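Local coordinates for protein N-acetyl-beta-D glucosaminidase (Rhizomucor miehei CAU432, PDB 4ZM6) that probably hydrolyses N-acetyl-beta-D-glucosaminides through a glycoside hydrolase family 3 module and carries a GCN5-related glucosamine N-acetyltransferase region that binds acetyl coenzyme A, at residues A704-K708 with E709-F713. Residues are numbered along the deposited sequence; the frame is centred on the assembly and turned at random.
Sequences ARMLK and EKIWF
Met706 meets Ile711 and Phe713 across a Schellman motif, the local turn that ends helix 700-709 and starts strand 711-715, an edge of the sheet in the C-terminal acetyltransferase-like region, well away from the acetyl coenzyme A site. The last turn of the helix is closed by Glu709 N, which donates to Arg705 O at 2.8 Å. Lys710 then takes a positive phi, and this left-handed residue ends the helix and turns the chain into the strand. Ile711 N reaches Met706 O at 3.1 Å in a practically straight 6→1 bond (N-H...O 179°). Lys710 N makes the 5→2 bond to Leu707 O from well above the carbonyl plane, a more bent arrangement; the two bonds and the positive phi together make the motif. Ile711 and Phe713, alternate residues of the strand, meet Met706. The bends of Met706 at chi2 (62°) and chi3 (-91°) bring CE to Ile711 CG1 at 3.6 Å. CG1 of Ile711 stands beside its own backbone N, on the side where the methionine methyl lies. Helix 811-825 joins this apolar patch, with Ile811 against Met706 and Ile711, and His818 meeting the Phe713 ring. On the flank, the bent Glu709 side chain lays its CG against Arg705 O, and OE1 forms a salt bridge with Arg809. Glu709 OE2 and Arg705 NE, of opposite charge, are 4.5 Å apart, beyond salt-bridge distance, and any attraction is probably weak. Strand 751-756 pairs antiparallel with the new strand through backbone bonds of Trp712 to Arg755. The side chains of Met706 and Phe713 run roughly perpendicular, and Met706 CG approaches Phe713 CZ obliquely at 3.5 Å.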
loop_
_atom_site.group_PDB
_atom_site.type_symbol
_atom_site.label_atom_id
_atom_site.label_comp_id
_atom_site.label_asym_id
_atom_site.label_seq_id
_atom_site.Cartn_x
_atom_site.Cartn_y
_atom_site.Cartn_z
ATOM N N ALA A 704 57.703 3.902 -26.638
ATOM C CA ALA A 704 58.932 4.578 -26.222
ATOM C C ALA A 704 58.714 5.428 -24.973
ATOM O O ALA A 704 59.542 5.413 -24.060
ATOM C CB ALA A 704 59.460 5.443 -27.356
ATOM N N ARG A 705 57.602 6.160 -24.940
ATOM C CA ARG A 705 57.253 6.993 -23.785
ATOM C C ARG A 705 57.061 6.137 -22.528
ATOM O O ARG A 705 57.653 6.420 -21.479
ATOM C CB ARG A 705 55.982 7.801 -24.073
ATOM C CG ARG A 705 55.667 8.897 -23.062
ATOM C CD ARG A 705 56.327 10.223 -23.410
ATOM N NE ARG A 705 55.668 11.346 -22.741
ATOM C CZ ARG A 705 54.522 11.910 -23.135
ATOM N NH1 ARG A 705 53.874 11.466 -24.210
ATOM N NH2 ARG A 705 54.013 12.926 -22.441
ATOM N N MET A 706 56.247 5.090 -22.639
ATOM C CA MET A 706 56.000 4.200 -21.497
ATOM C C MET A 706 57.245 3.430 -21.084
ATOM O O MET A 706 57.426 3.137 -19.901
ATOM C CB MET A 706 54.841 3.231 -21.771
ATOM C CG MET A 706 53.562 3.536 -20.993
ATOM S SD MET A 706 52.801 5.131 -21.335
ATOM C CE MET A 706 53.553 6.222 -20.131
ATOM N N LEU A 707 58.091 3.106 -22.060
ATOM C CA LEU A 707 59.396 2.511 -21.788
ATOM C C LEU A 707 60.270 3.501 -21.027
ATOM O O LEU A 707 60.832 3.159 -19.985
ATOM C CB LEU A 707 60.080 2.086 -23.092
ATOM C CG LEU A 707 61.507 1.527 -22.981
ATOM C CD1 LEU A 707 61.578 0.347 -22.019
ATOM C CD2 LEU A 707 62.027 1.141 -24.359
ATOM N N LYS A 708 60.360 4.729 -21.533
ATOM C CA LYS A 708 61.165 5.776 -20.892
ATOM C C LYS A 708 60.684 6.125 -19.479
ATOM O O LYS A 708 61.497 6.300 -18.574
ATOM C CB LYS A 708 61.205 7.045 -21.754
ATOM C CG LYS A 708 62.185 8.089 -21.231
ATOM C CD LYS A 708 62.598 9.103 -22.288
ATOM C CE LYS A 708 63.912 9.775 -21.904
ATOM N NZ LYS A 708 64.395 10.742 -22.929
ATOM N N GLU A 709 59.368 6.218 -19.295
ATOM C CA GLU A 709 58.790 6.535 -17.986
ATOM C C GLU A 709 58.832 5.356 -17.000
ATOM O O GLU A 709 58.556 5.537 -15.806
ATOM C CB GLU A 709 57.346 7.029 -18.146
ATOM C CG GLU A 709 57.206 8.340 -18.918
ATOM C CD GLU A 709 57.658 9.568 -18.140
ATOM O OE1 GLU A 709 58.033 9.435 -16.954
ATOM O OE2 GLU A 709 57.634 10.675 -18.725
ATOM N N LYS A 710 59.177 4.166 -17.504
ATOM C CA LYS A 710 59.266 2.935 -16.703
ATOM C C LYS A 710 57.922 2.577 -16.069
ATOM O O LYS A 710 57.816 2.344 -14.866
ATOM C CB LYS A 710 60.366 3.028 -15.635
ATOM C CG LYS A 710 61.743 3.380 -16.183
ATOM C CD LYS A 710 62.863 2.600 -15.502
ATOM C CE LYS A 710 62.845 2.717 -13.982
ATOM N NZ LYS A 710 62.765 4.128 -13.508
ATOM N N ILE A 711 56.899 2.540 -16.909
ATOM C CA ILE A 711 55.547 2.242 -16.473
ATOM C C ILE A 711 55.270 0.752 -16.653
ATOM O O ILE A 711 55.602 0.172 -17.689
ATOM C CB ILE A 711 54.522 3.055 -17.296
ATOM C CG1 ILE A 711 54.824 4.563 -17.211
ATOM C CG2 ILE A 711 53.093 2.745 -16.857
ATOM C CD1 ILE A 711 54.574 5.197 -15.859
ATOM N N TRP A 712 54.656 0.144 -15.643
ATOM C CA TRP A 712 54.246 -1.256 -15.698
ATOM C C TRP A 712 52.728 -1.362 -15.798
ATOM O O TRP A 712 52.016 -0.730 -15.028
ATOM C CB TRP A 712 54.713 -1.975 -14.438
ATOM C CG TRP A 712 54.384 -3.440 -14.409
ATOM C CD1 TRP A 712 55.177 -4.460 -14.835
ATOM C CD2 TRP A 712 53.179 -4.048 -13.914
ATOM N NE1 TRP A 712 54.549 -5.663 -14.637
ATOM C CE2 TRP A 712 53.321 -5.440 -14.076
ATOM C CE3 TRP A 712 51.996 -3.548 -13.350
ATOM C CZ2 TRP A 712 52.324 -6.347 -13.697
ATOM C CZ3 TRP A 712 51.003 -4.451 -12.972
ATOM C CH2 TRP A 712 51.176 -5.835 -13.149
ATOM N N PHE A 713 52.240 -2.178 -16.727
ATOM C CA PHE A 713 50.810 -2.476 -16.825
ATOM C C PHE A 713 50.517 -3.916 -16.434
ATOM O O PHE A 713 51.380 -4.782 -16.550
ATOM C CB PHE A 713 50.310 -2.230 -18.246
ATOM C CG PHE A 713 50.495 -0.820 -18.705
ATOM C CD1 PHE A 713 49.920 0.231 -17.999
ATOM C CD2 PHE A 713 51.243 -0.537 -19.836
ATOM C CE1 PHE A 713 50.089 1.540 -18.418
ATOM C CE2 PHE A 713 51.413 0.767 -20.264
ATOM C CZ PHE A 713 50.835 1.809 -19.557
#